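Local coordinates for extracellular solute-binding protein, family 1 (Bifidobacterium longum subsp. infantis ATCC 15697, PDB 3QUF), which probably binds an extracellular solute, as family 1 solute-binding proteins do, and hands it to a membrane transporter for uptake, at residues E180-Q185 with K227-A232; S216-D221 with A406-L411; K220-V225 with V370-S375; I384-K389 with K398-A403. All blocks are in the same frame, centred on the assembly; numbering follows the deposited sequence.

Interaction 1. Residues E180-Q185 with K227-A232; sequences EDFNTQ and KRWEAA
Glu-180, the first residue of the loop segment, reaches the far end of Trp-229 with its carboxylate: OE1 lies 4.1 Å from CZ2, beside the edge of the indole. The same OE1 is hydrogen-bonded to Ser-189 OG, and that hydroxyl also takes the indole NE1, so one serine ties the acid and the tryptophan together. Two residues on, Phe-182 carries most of the loop's share. Its CG stands anti to the carbonyl carbon (chi1 -54°), which turns the ring toward helix 223-234, where the benzo edge of Trp-229 meets it in an offset edge-to-face pair, planes at 79° and ring centroids 5.6 Å apart. CE1 is 3.6 Å from Trp-229 CZ2, while Glu-180 O sits 3.8 Å above the phenyl plane, over its centre. The pair fastens the loop between strand 176-178 and helix 188-199 to helix 223-234 inside one lobe of the solute-binding protein fold, with Val-391 of helix 376-391 touching both rings. A leucine in place of Phe-182 would probably leave the Trp-229 edge without an aromatic face to meet and fill the space beside CZ2 and CH2 less well. At Thr-184, OG1 donates back to Asp-181 OD2, 2.7 Å away, folding the loop on itself beyond the rings.

Interaction 2. Residues S216-D221 with A406-L411; sequences STFTKD and AKWATL
Phe-218 meets Trp-408 through a single ring corner. Its CE2 lies 3.8 Å from Trp-408 CB and 3.9 Å from Trp-408 CG, both near the plane of the phenyl ring. The phenyl thus presents its edge to the face of the five-membered indole ring, an edge-to-face pair with planes at 76° and centroids 5.8 Å apart. Trp-408 turns CG anti to its own backbone nitrogen (chi1 -175°), which sends the indole across the path of the phenyl. In the next shell Trp-212 meets the indole, and Trp-222 makes a second edge-to-face pair with Phe-218, so the contact belongs to an aromatic cluster where helix 218-221 meets the C-terminal helix 397-408 of this solute-binding protein. Farther out, each segment is shaped by its own polar bonds. Thr-217 is the N-cap of helix 218-221, its OG1 accepting from Lys-220 N at 2.9 Å, and Asp-405 receives bonds from Phe-218 N and Thr-219 OG1, tying the start of this helix to helix 397-408. From Trp-408 to Leu-411 the chain makes a type I turn; Lys-407 O takes both Thr-410 N and Thr-410 OG1, the hydroxyl lying 2.7 Å away in the carbonyl plane, on a lone pair.

Interaction 3. Residues K220-V225 with V370-S375; sequences KDWTPV and VNWPKS
Trp-222 sets CZ2 and CH2 of its six-membered ring against Val-370 and Trp-372, and between the two segments the close packing rests on these three buried side chains. CZ2 touches Val-370 CG2 at 3.8 Å, with CG1 slightly farther off, while the neighbouring CH2 comes to 3.6 Å from Trp-372 CH2. The two indoles are neither stacked nor set edge-to-face: their planes stand 37° apart and the centroids of their six-membered rings 5.8 Å. Val-370 also braces Trp-372 from within the loop, its CG1 lying 3.6 Å above the indole plane, over the ring centre. That methyl is directed there because CG1 is anti to the backbone nitrogen (chi1 -178°), which leaves CG2 to meet Trp-222. The contact joins the junction of helices 218-221 and 223-234 to the loop that leads from strand 367-368 into helix 376-391, packing together two distant parts of the solute-binding protein chain. Both indole nitrogens are satisfied by residues beyond the pair, Trp-222 NE1 by Asp-208 OD1 and Trp-372 NE1 by Ser-380 OG, so the buried rings are held at their polar edges too. An alanine replacing Trp-222 would probably open a gap beside Val-370 and Trp-372 and leave Asp-208 without its indole mate. Beyond Trp-372 the two segments part: the loop leaves 220-225 and reaches the exposed Lys-374, while Lys-220 is exposed on the helical segment.

Interaction 4. Residues I384-K389 with K398-A403; sequences IAQQQK and KDAAKA
An antiparallel helix hairpin near the C-terminus, made by helices 376-391 and 397-408, contains this contact. The axes of the two short segments approach to 9.7 Å and their directions differ by 172°, so the two segments run nearly antiparallel. Gln-386 supplies the first helix's share, lying against the small side chains of Ala-400 and Ala-403, which are one turn apart on the second. Its CB meets Ala-400 CB at 4.0 Å. Beyond this the chain bends: chi2 of -52° folds the amide back over the alanines, bringing CD to 3.6 Å from Ala-403 CB. The methyl of Ala-403 therefore sits against the amide group, with NE2 only slightly farther from it, at 3.7 Å. On the other branch, OE1 lies 3.7 Å from Ala-400 CA, resting against the helix backbone. Ile-395 of the connecting loop touches both Gln-386 and Ala-400, closing the packing toward the bend of the hairpin. Behind the second helix, Phe-226 and Thr-223 of helix 223-234 touch Ala-400 and Ala-401 respectively. Glu-382, one turn earlier in the first helix, receives a weak hydrogen bond from Gln-386 NE2. The amide thus bonds weakly along its own helix and meets its neighbour through van der Waals contact alone, which implies that the fit between a folded glutamine and two alanine methyls, rather than polar pairing, joins the helices here.

All four contacts lie in one lobe, around the closing helices of the chain. Interactions 2 and 3 are the nearest pair, with centres 8 Å apart: they share Lys-220 and Asp-221, and Phe-218 CZ packs 3.7 Å from Trp-372 CZ3, which makes their rings continuous. Interaction 4 is joined to interaction 1, about 10 Å away between centres, by Gln-387 NE2, which probably donates to Phe-182 O and Gln-185 O. It also backs onto 220-225, where Thr-223 lies against Ala-401. Interactions 1 and 3 both use helix 223-234, yet their centres are about 14 Å apart. All four are structural packing within the lobe.

Interaction 1. Residues E180-Q185 with K227-A232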
loop_
_atom_site.group_PDB
_atom_site.type_symbol
_atom_site.label_atom_id
_atom_site.label_comp_id
_atom_site.label_asym_id
_atom_site.label_seq_id
_atom_site.Cartn_x
_atom_site.Cartn_y
_atom_site.Cartn_z
ATOM N N GLU A 180 12.528 13.045 2.707
ATOM C CA GLU A 180 11.816 11.912 2.138
ATOM C C GLU A 180 12.569 11.248 1.005
ATOM O O GLU A 180 13.314 11.898 0.298
ATOM C CB GLU A 180 10.474 12.379 1.653
ATOM C CG GLU A 180 9.510 11.267 1.325
ATOM C CD GLU A 180 8.062 11.766 1.220
ATOM O OE1 GLU A 180 7.852 12.948 0.882
ATOM O OE2 GLU A 180 7.172 10.962 1.468
ATOM N N ASP A 181 12.405 9.945 0.905
ATOM C CA ASP A 181 12.953 9.164 -0.198
ATOM C C ASP A 181 12.051 9.371 -1.444
ATOM O O ASP A 181 10.955 8.883 -1.459
ATOM C CB ASP A 181 12.987 7.691 0.211
ATOM C CG ASP A 181 13.462 6.765 -0.899
ATOM O OD1 ASP A 181 14.307 7.187 -1.745
ATOM O OD2 ASP A 181 12.987 5.601 -0.915
ATOM N N PHE A 182 12.513 10.173 -2.410
ATOM C CA PHE A 182 11.814 10.388 -3.702
ATOM C C PHE A 182 12.311 9.472 -4.860
ATOM O O PHE A 182 11.875 9.649 -5.999
ATOM C CB PHE A 182 11.989 11.832 -4.171
ATOM C CG PHE A 182 11.591 12.848 -3.169
ATOM C CD1 PHE A 182 10.381 12.730 -2.498
ATOM C CD2 PHE A 182 12.390 13.936 -2.918
ATOM C CE1 PHE A 182 9.996 13.683 -1.560
ATOM C CE2 PHE A 182 12.018 14.896 -1.981
ATOM C CZ PHE A 182 10.823 14.769 -1.304
ATOM N N ASN A 183 13.188 8.510 -4.564
ATOM C CA ASN A 183 13.979 7.809 -5.603
ATOM C C ASN A 183 13.355 6.576 -6.166
ATOM O O ASN A 183 13.531 6.282 -7.341
ATOM C CB ASN A 183 15.335 7.348 -5.023
ATOM C CG ASN A 183 16.262 8.475 -4.786
ATOM O OD1 ASN A 183 15.968 9.619 -5.152
ATOM N ND2 ASN A 183 17.405 8.181 -4.177
ATOM N N THR A 184 12.653 5.843 -5.301
ATOM C CA THR A 184 12.221 4.473 -5.549
ATOM C C THR A 184 10.721 4.334 -5.771
ATOM O O THR A 184 10.256 3.327 -6.292
ATOM C CB THR A 184 12.523 3.612 -4.321
ATOM O OG1 THR A 184 12.088 4.316 -3.145
ATOM C CG2 THR A 184 14.020 3.321 -4.233
ATOM N N GLN A 185 9.966 5.336 -5.338
ATOM C CA GLN A 185 8.529 5.289 -5.458
ATOM C C GLN A 185 7.948 6.685 -5.377
ATOM O O GLN A 185 8.636 7.639 -4.981
ATOM C CB GLN A 185 7.949 4.409 -4.346
ATOM C CG GLN A 185 8.342 4.897 -2.986
ATOM C CD GLN A 185 7.835 4.028 -1.846
ATOM O OE1 GLN A 185 7.168 3.008 -2.055
ATOM N NE2 GLN A 185 8.146 4.442 -0.637
ATOM N N LYS A 227 0.102 21.334 -6.124
ATOM C CA LYS A 227 0.245 22.749 -5.735
ATOM C C LYS A 227 0.537 22.873 -4.247
ATOM O O LYS A 227 1.378 23.683 -3.830
ATOM C CB LYS A 227 -0.999 23.575 -6.074
ATOM C CG LYS A 227 -1.206 23.904 -7.541
ATOM C CD LYS A 227 -2.244 25.060 -7.700
ATOM C CE LYS A 227 -2.709 25.292 -9.159
ATOM N NZ LYS A 227 -1.615 25.322 -10.167
ATOM N N ARG A 228 -0.188 22.109 -3.433
ATOM C CA ARG A 228 0.000 22.167 -1.998
ATOM C C ARG A 228 1.305 21.490 -1.605
ATOM O O ARG A 228 2.042 21.971 -0.736
ATOM C CB ARG A 228 -1.193 21.565 -1.270
ATOM C CG ARG A 228 -2.501 22.300 -1.547
ATOM C CD ARG A 228 -2.388 23.820 -1.222
ATOM N NE ARG A 228 -1.915 24.036 0.149
ATOM C CZ ARG A 228 -1.082 25.003 0.552
ATOM N NH1 ARG A 228 -0.574 25.863 -0.299
ATOM N NH2 ARG A 228 -0.728 25.088 1.836
ATOM N N TRP A 229 1.627 20.404 -2.288
ATOM C CA TRP A 229 2.914 19.731 -2.064
ATOM C C TRP A 229 4.075 20.650 -2.496
ATOM O O TRP A 229 5.052 20.769 -1.759
ATOM C CB TRP A 229 2.940 18.371 -2.808
ATOM C CG TRP A 229 3.903 17.367 -2.275
ATOM C CD1 TRP A 229 3.819 16.700 -1.118
ATOM C CD2 TRP A 229 5.107 16.919 -2.911
ATOM N NE1 TRP A 229 4.888 15.836 -0.979
ATOM C CE2 TRP A 229 5.681 15.942 -2.077
ATOM C CE3 TRP A 229 5.729 17.219 -4.120
ATOM C CZ2 TRP A 229 6.867 15.299 -2.379
ATOM C CZ3 TRP A 229 6.897 16.558 -4.433
ATOM C CH2 TRP A 229 7.463 15.617 -3.556
ATOM N N GLU A 230 3.957 21.318 -3.646
ATOM C CA GLU A 230 4.974 22.274 -4.133
ATOM C C GLU A 230 5.161 23.405 -3.093
ATOM O O GLU A 230 6.286 23.863 -2.842
ATOM C CB GLU A 230 4.576 22.843 -5.511
ATOM C CG GLU A 230 5.571 23.853 -6.119
ATOM C CD GLU A 230 5.075 24.507 -7.420
ATOM O OE1 GLU A 230 3.895 24.321 -7.794
ATOM O OE2 GLU A 230 5.860 25.230 -8.070
ATOM N N ALA A 231 4.062 23.846 -2.483
ATOM C CA ALA A 231 4.120 24.936 -1.496
ATOM C C ALA A 231 5.012 24.570 -0.308
ATOM O O ALA A 231 5.722 25.432 0.220
ATOM C CB ALA A 231 2.710 25.319 -1.005
ATOM N N ALA A 232 4.985 23.298 0.117
ATOM C CA ALA A 232 5.882 22.841 1.174
ATOM C C ALA A 232 7.328 22.862 0.696
ATOM O O ALA A 232 8.207 23.166 1.470
ATOM C CB ALA A 232 5.504 21.432 1.691
#

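Interaction 2. Residues S216-D221 with A406-L411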
loop_
_atom_site.group_PDB
_atom_site.type_symbol
_atom_site.label_atom_id
_atom_site.label_comp_id
_atom_site.label_asym_id
_atom_site.label_seq_id
_atom_site.Cartn_x
_atom_site.Cartn_y
_atom_site.Cartn_z
ATOM N N SER A 216 -11.986 11.651 -15.248
ATOM C CA SER A 216 -11.168 12.782 -14.867
ATOM C C SER A 216 -9.739 12.567 -15.376
ATOM O O SER A 216 -9.451 11.591 -16.079
ATOM C CB SER A 216 -11.167 12.964 -13.340
ATOM O OG SER A 216 -10.646 14.235 -13.015
ATOM N N THR A 217 -8.863 13.481 -14.999
ATOM C CA THR A 217 -7.488 13.505 -15.465
ATOM C C THR A 217 -6.551 13.881 -14.321
ATOM O O THR A 217 -6.973 14.418 -13.321
ATOM C CB THR A 217 -7.288 14.529 -16.597
ATOM O OG1 THR A 217 -7.527 15.865 -16.111
ATOM C CG2 THR A 217 -8.195 14.182 -17.810
ATOM N N PHE A 218 -5.275 13.595 -14.493
ATOM C CA PHE A 218 -4.263 14.094 -13.553
ATOM C C PHE A 218 -4.265 15.628 -13.507
ATOM O O PHE A 218 -4.102 16.236 -12.452
ATOM C CB PHE A 218 -2.876 13.554 -13.916
ATOM C CG PHE A 218 -2.743 12.071 -13.767
ATOM C CD1 PHE A 218 -2.541 11.501 -12.523
ATOM C CD2 PHE A 218 -2.816 11.223 -14.877
ATOM C CE1 PHE A 218 -2.451 10.157 -12.383
ATOM C CE2 PHE A 218 -2.736 9.865 -14.739
ATOM C CZ PHE A 218 -2.525 9.313 -13.478
ATOM N N THR A 219 -4.437 16.277 -14.662
ATOM C CA THR A 219 -4.516 17.724 -14.680
ATOM C C THR A 219 -5.637 18.257 -13.821
ATOM O O THR A 219 -5.453 19.253 -13.130
ATOM C CB THR A 219 -4.653 18.241 -16.121
ATOM O OG1 THR A 219 -3.474 17.857 -16.827
ATOM C CG2 THR A 219 -4.800 19.776 -16.147
ATOM N N LYS A 220 -6.789 17.602 -13.846
ATOM C CA LYS A 220 -7.913 18.058 -12.998
ATOM C C LYS A 220 -7.654 17.804 -11.514
ATOM O O LYS A 220 -7.845 18.695 -10.670
ATOM C CB LYS A 220 -9.234 17.407 -13.409
ATOM C CG LYS A 220 -9.835 17.946 -14.731
ATOM C CD LYS A 220 -11.106 17.143 -15.120
ATOM C CE LYS A 220 -11.398 17.103 -16.653
ATOM N NZ LYS A 220 -12.012 15.770 -17.111
ATOM N N ASP A 221 -7.229 16.582 -11.191
ATOM C CA ASP A 221 -7.241 16.146 -9.778
ATOM C C ASP A 221 -5.913 16.142 -9.064
ATOM O O ASP A 221 -5.879 16.360 -7.855
ATOM C CB ASP A 221 -7.920 14.794 -9.653
ATOM C CG ASP A 221 -9.432 14.903 -9.686
ATOM O OD1 ASP A 221 -10.020 15.860 -9.083
ATOM O OD2 ASP A 221 -10.013 14.030 -10.332
ATOM N N ALA A 406 -0.071 13.032 -20.190
ATOM C CA ALA A 406 0.582 12.746 -21.474
ATOM C C ALA A 406 1.079 11.327 -21.479
ATOM O O ALA A 406 0.883 10.589 -22.457
ATOM C CB ALA A 406 1.740 13.737 -21.744
ATOM N N LYS A 407 1.721 10.911 -20.395
ATOM C CA LYS A 407 2.209 9.548 -20.292
ATOM C C LYS A 407 1.072 8.500 -20.246
ATOM O O LYS A 407 1.073 7.512 -20.966
ATOM C CB LYS A 407 3.101 9.421 -19.042
ATOM C CG LYS A 407 3.891 8.163 -18.968
ATOM C CD LYS A 407 4.799 8.044 -20.170
ATOM C CE LYS A 407 6.156 7.521 -19.826
ATOM N NZ LYS A 407 7.086 7.982 -20.863
ATOM N N TRP A 408 0.088 8.735 -19.409
ATOM C CA TRP A 408 -1.075 7.862 -19.276
ATOM C C TRP A 408 -1.801 7.659 -20.608
ATOM O O TRP A 408 -2.234 6.533 -20.936
ATOM C CB TRP A 408 -2.031 8.474 -18.248
ATOM C CG TRP A 408 -3.218 7.605 -17.941
ATOM C CD1 TRP A 408 -4.500 7.799 -18.351
ATOM C CD2 TRP A 408 -3.212 6.424 -17.175
ATOM N NE1 TRP A 408 -5.302 6.796 -17.871
ATOM C CE2 TRP A 408 -4.531 5.946 -17.131
ATOM C CE3 TRP A 408 -2.222 5.737 -16.466
ATOM C CZ2 TRP A 408 -4.871 4.787 -16.459
ATOM C CZ3 TRP A 408 -2.570 4.586 -15.789
ATOM C CH2 TRP A 408 -3.879 4.118 -15.803
ATOM N N ALA A 409 -1.879 8.734 -21.374
ATOM C CA ALA A 409 -2.602 8.713 -22.666
ATOM C C ALA A 409 -1.887 7.836 -23.711
ATOM O O ALA A 409 -2.494 7.468 -24.742
ATOM C CB ALA A 409 -2.786 10.096 -23.171
ATOM N N THR A 410 -0.620 7.492 -23.462
ATOM C CA THR A 410 0.124 6.589 -24.349
ATOM C C THR A 410 0.073 5.140 -23.945
ATOM O O THR A 410 0.511 4.287 -24.697
ATOM C CB THR A 410 1.607 6.935 -24.459
ATOM O OG1 THR A 410 2.271 6.590 -23.231
ATOM C CG2 THR A 410 1.805 8.390 -24.787
ATOM N N LEU A 411 -0.456 4.820 -22.780
ATOM C CA LEU A 411 -0.504 3.426 -22.384
ATOM C C LEU A 411 -1.639 2.708 -23.161
ATOM O O LEU A 411 -2.622 2.204 -22.570
ATOM C CB LEU A 411 -0.679 3.289 -20.891
ATOM C CG LEU A 411 0.242 4.129 -20.023
ATOM C CD1 LEU A 411 -0.254 3.968 -18.584
ATOM C CD2 LEU A 411 1.715 3.758 -20.172
#

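Interaction 3. Residues K220-V225 with V370-S375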
loop_
_atom_site.group_PDB
_atom_site.type_symbol
_atom_site.label_atom_id
_atom_site.label_comp_id
_atom_site.label_asym_id
_atom_site.label_seq_id
_atom_site.Cartn_x
_atom_site.Cartn_y
_atom_site.Cartn_z
ATOM N N LYS A 220 -6.789 17.602 -13.846
ATOM C CA LYS A 220 -7.913 18.058 -12.998
ATOM C C LYS A 220 -7.654 17.804 -11.514
ATOM O O LYS A 220 -7.845 18.695 -10.670
ATOM C CB LYS A 220 -9.234 17.407 -13.409
ATOM C CG LYS A 220 -9.835 17.946 -14.731
ATOM C CD LYS A 220 -11.106 17.143 -15.120
ATOM C CE LYS A 220 -11.398 17.103 -16.653
ATOM N NZ LYS A 220 -12.012 15.770 -17.111
ATOM N N ASP A 221 -7.229 16.582 -11.191
ATOM C CA ASP A 221 -7.241 16.146 -9.778
ATOM C C ASP A 221 -5.913 16.142 -9.064
ATOM O O ASP A 221 -5.879 16.360 -7.855
ATOM C CB ASP A 221 -7.920 14.794 -9.653
ATOM C CG ASP A 221 -9.432 14.903 -9.686
ATOM O OD1 ASP A 221 -10.020 15.860 -9.083
ATOM O OD2 ASP A 221 -10.013 14.030 -10.332
ATOM N N TRP A 222 -4.818 15.859 -9.757
ATOM C CA TRP A 222 -3.534 15.859 -9.095
ATOM C C TRP A 222 -2.933 17.257 -9.019
ATOM O O TRP A 222 -2.176 17.526 -8.105
ATOM C CB TRP A 222 -2.542 14.908 -9.750
ATOM C CG TRP A 222 -2.768 13.440 -9.406
ATOM C CD1 TRP A 222 -3.973 12.805 -9.212
ATOM C CD2 TRP A 222 -1.762 12.433 -9.197
ATOM N NE1 TRP A 222 -3.767 11.477 -8.940
ATOM C CE2 TRP A 222 -2.424 11.220 -8.935
ATOM C CE3 TRP A 222 -0.374 12.437 -9.244
ATOM C CZ2 TRP A 222 -1.736 10.019 -8.685
ATOM C CZ3 TRP A 222 0.317 11.236 -9.017
ATOM C CH2 TRP A 222 -0.379 10.047 -8.733
ATOM N N THR A 223 -3.275 18.132 -9.975
ATOM C CA THR A 223 -2.722 19.510 -9.952
ATOM C C THR A 223 -2.861 20.207 -8.618
ATOM O O THR A 223 -1.879 20.711 -8.096
ATOM C CB THR A 223 -3.296 20.400 -11.062
ATOM O OG1 THR A 223 -3.009 19.797 -12.314
ATOM C CG2 THR A 223 -2.669 21.776 -11.007
ATOM N N PRO A 224 -4.078 20.229 -8.041
ATOM C CA PRO A 224 -4.237 20.933 -6.758
ATOM C C PRO A 224 -3.444 20.327 -5.617
ATOM O O PRO A 224 -3.049 21.028 -4.692
ATOM C CB PRO A 224 -5.727 20.829 -6.461
ATOM C CG PRO A 224 -6.261 19.754 -7.331
ATOM C CD PRO A 224 -5.349 19.687 -8.551
ATOM N N VAL A 225 -3.198 19.030 -5.703
ATOM C CA VAL A 225 -2.418 18.342 -4.685
ATOM C C VAL A 225 -0.953 18.645 -4.874
ATOM O O VAL A 225 -0.255 18.986 -3.917
ATOM C CB VAL A 225 -2.721 16.825 -4.659
ATOM C CG1 VAL A 225 -1.971 16.113 -3.473
ATOM C CG2 VAL A 225 -4.225 16.602 -4.549
ATOM N N VAL A 370 -1.236 4.708 -4.519
ATOM C CA VAL A 370 -1.558 4.768 -5.954
ATOM C C VAL A 370 -1.116 3.453 -6.625
ATOM O O VAL A 370 0.084 3.238 -6.871
ATOM C CB VAL A 370 -0.935 5.962 -6.656
ATOM C CG1 VAL A 370 -1.355 5.985 -8.146
ATOM C CG2 VAL A 370 -1.434 7.329 -6.014
ATOM N N ASN A 371 -2.078 2.597 -6.912
ATOM C CA ASN A 371 -1.825 1.271 -7.500
ATOM C C ASN A 371 -2.304 1.323 -8.949
ATOM O O ASN A 371 -3.459 0.991 -9.283
ATOM C CB ASN A 371 -2.507 0.165 -6.665
ATOM C CG ASN A 371 -1.815 -0.087 -5.346
ATOM O OD1 ASN A 371 -2.433 -0.034 -4.255
ATOM N ND2 ASN A 371 -0.559 -0.356 -5.423
ATOM N N TRP A 372 -1.441 1.796 -9.840
ATOM C CA TRP A 372 -1.834 2.084 -11.206
ATOM C C TRP A 372 -2.391 0.818 -11.886
ATOM O O TRP A 372 -1.775 -0.234 -11.779
ATOM C CB TRP A 372 -0.655 2.512 -12.044
ATOM C CG TRP A 372 0.341 3.413 -11.349
ATOM C CD1 TRP A 372 1.419 3.020 -10.638
ATOM C CD2 TRP A 372 0.351 4.843 -11.334
ATOM N NE1 TRP A 372 2.107 4.109 -10.170
ATOM C CE2 TRP A 372 1.475 5.243 -10.594
ATOM C CE3 TRP A 372 -0.448 5.824 -11.915
ATOM C CZ2 TRP A 372 1.813 6.577 -10.418
ATOM C CZ3 TRP A 372 -0.112 7.149 -11.717
ATOM C CH2 TRP A 372 0.980 7.504 -10.967
ATOM N N PRO A 373 -3.525 0.921 -12.580
ATOM C CA PRO A 373 -4.043 -0.287 -13.241
ATOM C C PRO A 373 -3.431 -0.647 -14.568
ATOM O O PRO A 373 -3.766 -1.690 -15.148
ATOM C CB PRO A 373 -5.542 0.011 -13.397
ATOM C CG PRO A 373 -5.617 1.475 -13.455
ATOM C CD PRO A 373 -4.574 1.942 -12.469
ATOM N N LYS A 374 -2.608 0.236 -15.104
ATOM C CA LYS A 374 -1.891 -0.034 -16.349
ATOM C C LYS A 374 -0.452 0.355 -16.128
ATOM O O LYS A 374 -0.209 1.337 -15.446
ATOM C CB LYS A 374 -2.455 0.805 -17.482
ATOM C CG LYS A 374 -3.931 0.619 -17.725
ATOM C CD LYS A 374 -4.492 1.533 -18.818
ATOM C CE LYS A 374 -5.929 1.061 -19.170
ATOM N NZ LYS A 374 -6.707 2.006 -20.019
ATOM N N SER A 375 0.479 -0.429 -16.686
ATOM C CA SER A 375 1.937 -0.118 -16.742
ATOM C C SER A 375 2.463 0.586 -15.475
ATOM O O SER A 375 2.880 1.749 -15.521
ATOM C CB SER A 375 2.269 0.717 -17.982
ATOM O OG SER A 375 1.875 0.097 -19.211
#

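Interaction 4. Residues I384-K389 with K398-A403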
loop_
_atom_site.group_PDB
_atom_site.type_symbol
_atom_site.label_atom_id
_atom_site.label_comp_id
_atom_site.label_asym_id
_atom_site.label_seq_id
_atom_site.Cartn_x
_atom_site.Cartn_y
_atom_site.Cartn_z
ATOM N N ILE A 384 7.898 9.664 -10.264
ATOM C CA ILE A 384 9.158 9.922 -9.550
ATOM C C ILE A 384 9.911 11.061 -10.212
ATOM O O ILE A 384 10.358 12.009 -9.540
ATOM C CB ILE A 384 10.044 8.650 -9.465
ATOM C CG1 ILE A 384 9.397 7.589 -8.575
ATOM C CG2 ILE A 384 11.459 9.013 -8.960
ATOM C CD1 ILE A 384 10.014 6.137 -8.742
ATOM N N ALA A 385 10.061 11.008 -11.537
ATOM C CA ALA A 385 10.735 12.084 -12.272
ATOM C C ALA A 385 10.064 13.437 -12.033
ATOM O O ALA A 385 10.737 14.416 -11.728
ATOM C CB ALA A 385 10.775 11.738 -13.776
ATOM N N GLN A 386 8.730 13.480 -12.073
ATOM C CA GLN A 386 8.028 14.751 -11.930
ATOM C C GLN A 386 8.126 15.278 -10.506
ATOM O O GLN A 386 8.306 16.485 -10.301
ATOM C CB GLN A 386 6.556 14.626 -12.329
ATOM C CG GLN A 386 6.311 14.222 -13.781
ATOM C CD GLN A 386 7.040 15.084 -14.753
ATOM O OE1 GLN A 386 6.993 16.304 -14.669
ATOM N NE2 GLN A 386 7.714 14.468 -15.695
ATOM N N GLN A 387 8.026 14.396 -9.503
ATOM C CA GLN A 387 8.026 14.881 -8.130
ATOM C C GLN A 387 9.384 15.497 -7.794
ATOM O O GLN A 387 9.480 16.529 -7.094
ATOM C CB GLN A 387 7.620 13.786 -7.147
ATOM C CG GLN A 387 8.648 12.780 -6.822
ATOM C CD GLN A 387 8.040 11.550 -6.121
ATOM O OE1 GLN A 387 6.827 11.486 -5.892
ATOM N NE2 GLN A 387 8.897 10.556 -5.811
ATOM N N GLN A 388 10.451 14.873 -8.298
ATOM C CA GLN A 388 11.778 15.420 -8.086
ATOM C C GLN A 388 11.922 16.824 -8.738
ATOM O O GLN A 388 12.467 17.754 -8.129
ATOM C CB GLN A 388 12.840 14.441 -8.584
ATOM C CG GLN A 388 12.977 13.135 -7.803
ATOM C CD GLN A 388 13.887 12.125 -8.487
ATOM O OE1 GLN A 388 14.516 12.450 -9.484
ATOM N NE2 GLN A 388 13.971 10.908 -7.959
ATOM N N LYS A 389 11.402 16.989 -9.953
ATOM C CA LYS A 389 11.443 18.290 -10.633
ATOM C C LYS A 389 10.629 19.353 -9.895
ATOM O O LYS A 389 10.991 20.516 -9.877
ATOM C CB LYS A 389 10.941 18.176 -12.071
ATOM C CG LYS A 389 11.873 17.379 -12.934
ATOM C CD LYS A 389 11.382 17.201 -14.403
ATOM C CE LYS A 389 12.091 15.999 -15.043
ATOM N NZ LYS A 389 11.496 15.489 -16.329
ATOM N N LYS A 398 1.034 22.224 -12.349
ATOM C CA LYS A 398 0.241 21.884 -13.526
ATOM C C LYS A 398 1.087 21.166 -14.596
ATOM O O LYS A 398 0.610 20.214 -15.215
ATOM C CB LYS A 398 -0.501 23.101 -14.111
ATOM C CG LYS A 398 -1.805 22.670 -14.848
ATOM C CD LYS A 398 -2.449 23.743 -15.734
ATOM C CE LYS A 398 -2.861 24.985 -14.943
ATOM N NZ LYS A 398 -3.692 24.674 -13.721
ATOM N N ASP A 399 2.344 21.576 -14.768
ATOM C CA ASP A 399 3.233 20.891 -15.726
ATOM C C ASP A 399 3.447 19.430 -15.345
ATOM O O ASP A 399 3.465 18.559 -16.214
ATOM C CB ASP A 399 4.615 21.553 -15.816
ATOM C CG ASP A 399 4.590 22.957 -16.446
ATOM O OD1 ASP A 399 3.735 23.239 -17.346
ATOM O OD2 ASP A 399 5.469 23.773 -16.035
ATOM N N ALA A 400 3.665 19.166 -14.062
ATOM C CA ALA A 400 3.820 17.789 -13.582
ATOM C C ALA A 400 2.578 16.967 -13.880
ATOM O O ALA A 400 2.671 15.843 -14.380
ATOM C CB ALA A 400 4.105 17.766 -12.086
ATOM N N ALA A 401 1.405 17.525 -13.586
ATOM C CA ALA A 401 0.162 16.821 -13.858
ATOM C C ALA A 401 -0.052 16.581 -15.357
ATOM O O ALA A 401 -0.488 15.502 -15.750
ATOM C CB ALA A 401 -1.027 17.549 -13.228
ATOM N N LYS A 402 0.293 17.567 -16.182
ATOM C CA LYS A 402 0.146 17.433 -17.631
ATOM C C LYS A 402 1.068 16.328 -18.145
ATOM O O LYS A 402 0.682 15.571 -19.051
ATOM C CB LYS A 402 0.438 18.752 -18.352
ATOM C CG LYS A 402 -0.640 19.843 -18.131
ATOM C CD LYS A 402 -0.256 21.174 -18.798
ATOM C CE LYS A 402 -1.489 22.003 -19.143
ATOM N NZ LYS A 402 -1.129 23.310 -19.814
ATOM N N ALA A 403 2.275 16.222 -17.573
ATOM C CA ALA A 403 3.198 15.141 -17.972
ATOM C C ALA A 403 2.657 13.748 -17.649
ATOM O O ALA A 403 2.776 12.813 -18.438
ATOM C CB ALA A 403 4.566 15.338 -17.360
#